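Local coordinates for putative DNA ligase-like protein Rv0938/MT0965 (Mycobacterium tuberculosis, PDB 2IRU), which probably repairs DNA double-strand breaks together with Ku by non-homologous end joining, the part crystallised here being its primase-like DNA repair polymerase domain, at residues T92-D97 and L102-Q107; A153-A158 and A212-T217. All coordinates share one frame; numbering follows the deposited sequence.

Contact 1: residues T92-D97 and L102-Q107; sequences TYPIID and LAWIAQ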
# COMPACT_ATOMS: atom_id res chain seq x y z
N THR A 92 15.02 1.00 -12.77
CA THR A 92 14.36 -0.22 -13.19
C THR A 92 13.90 -0.96 -11.94
O THR A 92 14.70 -1.30 -11.09
CB THR A 92 15.32 -1.12 -14.01
OG1 THR A 92 15.72 -0.41 -15.20
CG2 THR A 92 14.63 -2.42 -14.36
N TYR A 93 12.59 -1.14 -11.78
CA TYR A 93 12.01 -1.77 -10.60
C TYR A 93 11.59 -3.21 -10.83
O TYR A 93 11.23 -3.53 -11.96
CB TYR A 93 10.71 -1.05 -10.23
CG TYR A 93 10.82 0.35 -9.71
CD1 TYR A 93 10.72 0.58 -8.33
CD2 TYR A 93 10.93 1.44 -10.59
CE1 TYR A 93 10.74 1.88 -7.82
CE2 TYR A 93 10.97 2.75 -10.09
CZ TYR A 93 10.87 2.94 -8.71
OH TYR A 93 10.89 4.23 -8.21
N PRO A 94 11.50 -4.04 -9.74
CA PRO A 94 10.87 -5.35 -9.90
C PRO A 94 9.36 -5.12 -9.96
O PRO A 94 8.88 -4.12 -9.44
CB PRO A 94 11.20 -6.08 -8.58
CG PRO A 94 11.45 -4.96 -7.56
CD PRO A 94 11.87 -3.72 -8.35
N ILE A 95 8.65 -5.99 -10.63
CA ILE A 95 7.18 -6.03 -10.56
C ILE A 95 6.91 -7.40 -9.92
O ILE A 95 7.32 -8.42 -10.44
CB ILE A 95 6.55 -5.96 -11.97
CG1 ILE A 95 6.88 -4.62 -12.66
CG2 ILE A 95 5.01 -6.27 -11.90
CD1 ILE A 95 6.65 -4.68 -14.14
N ILE A 96 6.21 -7.41 -8.79
CA ILE A 96 5.93 -8.67 -8.09
C ILE A 96 4.59 -9.15 -8.58
O ILE A 96 3.59 -8.44 -8.44
CB ILE A 96 5.92 -8.43 -6.56
CG1 ILE A 96 7.29 -7.84 -6.12
CG2 ILE A 96 5.54 -9.69 -5.83
CD1 ILE A 96 8.52 -8.72 -6.38
N ASP A 97 4.59 -10.33 -9.22
CA ASP A 97 3.41 -10.81 -9.95
C ASP A 97 3.24 -12.32 -9.84
O ASP A 97 2.46 -12.92 -10.59
CB ASP A 97 3.44 -10.34 -11.43
CG ASP A 97 4.71 -10.77 -12.16
OD1 ASP A 97 5.50 -11.61 -11.64
OD2 ASP A 97 4.93 -10.25 -13.31
N LEU A 102 6.82 -12.95 -4.03
CA LEU A 102 6.60 -12.58 -2.63
C LEU A 102 7.49 -13.41 -1.68
O LEU A 102 7.89 -12.91 -0.64
CB LEU A 102 5.13 -12.72 -2.25
CG LEU A 102 4.25 -11.60 -2.80
CD1 LEU A 102 2.78 -11.94 -2.72
CD2 LEU A 102 4.53 -10.25 -2.13
N ALA A 103 7.76 -14.66 -2.05
CA ALA A 103 8.78 -15.43 -1.31
C ALA A 103 10.15 -14.70 -1.32
O ALA A 103 10.87 -14.68 -0.31
CB ALA A 103 8.88 -16.84 -1.85
N TRP A 104 10.52 -14.13 -2.47
CA TRP A 104 11.76 -13.33 -2.59
C TRP A 104 11.67 -12.09 -1.69
O TRP A 104 12.59 -11.78 -0.94
CB TRP A 104 11.98 -12.91 -4.06
CG TRP A 104 13.15 -12.02 -4.24
CD1 TRP A 104 14.48 -12.36 -4.09
CD2 TRP A 104 13.11 -10.61 -4.47
NE1 TRP A 104 15.27 -11.24 -4.29
CE2 TRP A 104 14.46 -10.16 -4.54
CE3 TRP A 104 12.07 -9.68 -4.70
CZ2 TRP A 104 14.78 -8.81 -4.78
CZ3 TRP A 104 12.37 -8.36 -4.94
CH2 TRP A 104 13.73 -7.93 -5.00
N ILE A 105 10.52 -11.41 -1.69
CA ILE A 105 10.30 -10.28 -0.80
C ILE A 105 10.58 -10.70 0.68
O ILE A 105 11.31 -10.01 1.41
CB ILE A 105 8.88 -9.77 -0.97
CG1 ILE A 105 8.78 -8.96 -2.29
CG2 ILE A 105 8.42 -8.96 0.26
CD1 ILE A 105 9.60 -7.66 -2.30
N ALA A 106 10.05 -11.84 1.08
CA ALA A 106 10.24 -12.32 2.45
C ALA A 106 11.70 -12.66 2.71
O ALA A 106 12.25 -12.27 3.72
CB ALA A 106 9.39 -13.54 2.67
N GLN A 107 12.32 -13.38 1.77
CA GLN A 107 13.71 -13.76 1.93
C GLN A 107 14.66 -12.52 2.06
O GLN A 107 15.66 -12.56 2.78
CB GLN A 107 14.13 -14.70 0.78
CG GLN A 107 15.65 -14.85 0.61
CD GLN A 107 16.39 -15.35 1.85
OE1 GLN A 107 15.79 -15.85 2.82
NE2 GLN A 107 17.72 -15.24 1.82
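Ile96 of segment 92-97 and Leu102, on helix 99-107, bring the two backbones together with their CA atoms 6.7 Å apart, the two segments being separated by four residues, three of them already part of the helix. The pair illustrates how one branched side chain can serve several partners on a neighbouring helix. Ile96 does this with two arms. Its CG1 is anti to the carbonyl carbon (chi1 -58°), which leaves CG2 anti to the backbone N and sends the two branches to different partners. The CG2 methyl lies against the branch point of Leu102, 3.8 Å from Leu102 CG, with Leu102 CD2 almost as near. The longer arm goes the other way: Ile96 CD1 comes to the edge of the Trp104 indole, near the ring plane, at 4.0 Å from Trp104 CE3, the isoleucine running roughly perpendicular to the indole side chain. The same CD1 also meets Ile105, 4.1 Å from Ile105 CG1, so one methyl serves two successive residues of the helix. Pro94 adds a looser approach, its CG standing 4.4 Å from Trp104 CZ3. The interface is wholly apolar, buries 186 Å² and is made by buried residues alone. Around it, helix 29-47 contributes Ile47 beside Ile96 and Ala40 and Leu44 beside Leu102, while Arg54 of strand 53-56 touches Pro94, Trp104 and Ile105; strand 91-95 itself is hydrogen-bonded antiparallel to strand 80-84.

Contact 2: residues A153-A158 and A212-T217; sequences AEVARA and ALVTST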
# COMPACT_ATOMS: atom_id res chain seq x y z
N ALA A 153 -13.28 7.96 11.32
CA ALA A 153 -14.28 7.16 10.62
C ALA A 153 -15.28 8.03 9.90
O ALA A 153 -15.63 7.75 8.75
CB ALA A 153 -15.01 6.22 11.61
N GLU A 154 -15.77 9.07 10.60
CA GLU A 154 -16.70 10.01 10.00
C GLU A 154 -16.06 10.67 8.80
O GLU A 154 -16.71 10.82 7.76
CB GLU A 154 -17.17 11.07 11.00
CG GLU A 154 -18.02 12.15 10.32
CD GLU A 154 -18.53 13.24 11.28
OE1 GLU A 154 -18.16 13.24 12.47
OE2 GLU A 154 -19.29 14.11 10.79
N VAL A 155 -14.79 11.07 8.93
CA VAL A 155 -14.08 11.69 7.81
C VAL A 155 -13.96 10.67 6.65
O VAL A 155 -14.23 11.01 5.51
CB VAL A 155 -12.72 12.32 8.21
CG1 VAL A 155 -11.94 12.82 6.97
CG2 VAL A 155 -12.95 13.48 9.22
N ALA A 156 -13.60 9.42 6.95
CA ALA A 156 -13.56 8.40 5.88
C ALA A 156 -14.89 8.22 5.15
O ALA A 156 -14.92 8.16 3.90
CB ALA A 156 -13.04 7.06 6.41
N ARG A 157 -15.97 8.15 5.93
CA ARG A 157 -17.32 7.97 5.37
C ARG A 157 -17.69 9.18 4.51
O ARG A 157 -18.37 9.05 3.49
CB ARG A 157 -18.35 7.69 6.46
CG ARG A 157 -18.23 6.29 7.10
CD ARG A 157 -19.39 5.99 8.05
NE ARG A 157 -19.56 7.04 9.05
CZ ARG A 157 -19.02 7.03 10.27
NH1 ARG A 157 -18.27 6.01 10.67
NH2 ARG A 157 -19.27 8.05 11.09
N ALA A 158 -17.21 10.36 4.92
CA ALA A 158 -17.43 11.58 4.14
C ALA A 158 -16.69 11.59 2.81
O ALA A 158 -17.24 12.04 1.78
CB ALA A 158 -17.09 12.81 4.98
N ALA A 212 -13.46 22.37 10.59
CA ALA A 212 -13.01 22.09 11.96
C ALA A 212 -12.38 20.70 12.10
O ALA A 212 -11.59 20.46 13.04
CB ALA A 212 -14.18 22.20 12.92
N LEU A 213 -12.71 19.81 11.16
CA LEU A 213 -12.40 18.38 11.32
C LEU A 213 -11.44 17.84 10.28
O LEU A 213 -10.82 16.79 10.47
CB LEU A 213 -13.70 17.56 11.24
CG LEU A 213 -14.84 18.04 12.14
CD1 LEU A 213 -16.07 17.17 11.98
CD2 LEU A 213 -14.41 18.11 13.62
N VAL A 214 -11.35 18.57 9.17
CA VAL A 214 -10.51 18.15 8.03
C VAL A 214 -9.58 19.24 7.53
O VAL A 214 -9.98 20.41 7.42
CB VAL A 214 -11.42 17.71 6.84
CG1 VAL A 214 -10.62 17.60 5.53
CG2 VAL A 214 -12.13 16.42 7.17
N THR A 215 -8.34 18.84 7.20
CA THR A 215 -7.46 19.74 6.43
C THR A 215 -6.98 19.02 5.15
O THR A 215 -6.83 17.81 5.13
CB THR A 215 -6.24 20.28 7.26
OG1 THR A 215 -5.50 21.21 6.47
CG2 THR A 215 -5.31 19.14 7.73
N SER A 216 -6.77 19.81 4.10
CA SER A 216 -6.26 19.28 2.81
C SER A 216 -4.82 19.71 2.55
O SER A 216 -4.27 19.43 1.46
CB SER A 216 -7.12 19.80 1.66
OG SER A 216 -7.00 21.21 1.49
N THR A 217 -4.23 20.42 3.50
CA THR A 217 -2.83 20.85 3.39
C THR A 217 -1.97 20.30 4.52
O THR A 217 -2.47 19.93 5.59
CB THR A 217 -2.71 22.39 3.34
OG1 THR A 217 -3.23 22.96 4.54
CG2 THR A 217 -3.48 22.94 2.16
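The carbonyl oxygen of Leu213 takes a weak hydrogen bond from Gln151 NE2 of helix 149-164, and the CG2 methyl of Val155 is merely its van der Waals neighbour, 4.1 Å from Leu213 O. The arrangement is a useful example of how a short strand is set against a helix. The packing itself is valine on valine. Val214 CG2 is placed against both methyls of Val155, 3.6 Å from Val155 CG1 and 3.7 Å from Val155 CG2, the two side chains meeting at a slant. Val155 presents this forked end because its CG1 is anti to the backbone N (chi1 174°), with CG2 anti to the carbonyl carbon. Leu213 CD1 also comes within 4.5 Å of Glu154 OE1, a loose contact with the carboxylate at the end of a fully extended side chain. The residues nearest along the backbones are again Val155 and Val214, whose CA atoms are 7.4 Å apart, and only 138 Å² is buried in all. Farther along, Thr215 OG1 weakly accepts the N-H of Thr217 at 3.3 Å from Thr217 N, and is also weakly bonded by Thr217 OG1 and by Glu207 of helix 192-209. Leu206 of that helix touches both valines, as does Val229 of strand 227-230, to which 214-215 pairs in parallel. This is helix-on-sheet packing of an alpha/beta core, here in the primase-polymerase domain of the archaeo-eukaryotic primase clan.

Overall arrangement
Contacts 1 and 2 follow one another along the chain and lie on opposite sides of its centre, their own centres 35 Å apart and their nearest atoms about 24 Å apart, so neither touches the other. Each nevertheless has a residue near the probable polymerase site. In contact 1 the side chain of Ile105 is about 9 Å from those of Lys55 and His114, both substrate-binding residues by similarity. Contact 2 comes closer: the Val155 side chain is about 4 Å from that of Leu141, which lies between the likely manganese ligands Asp140 and Asp142, and strand 227-230 beside it ends at a third, Asp230.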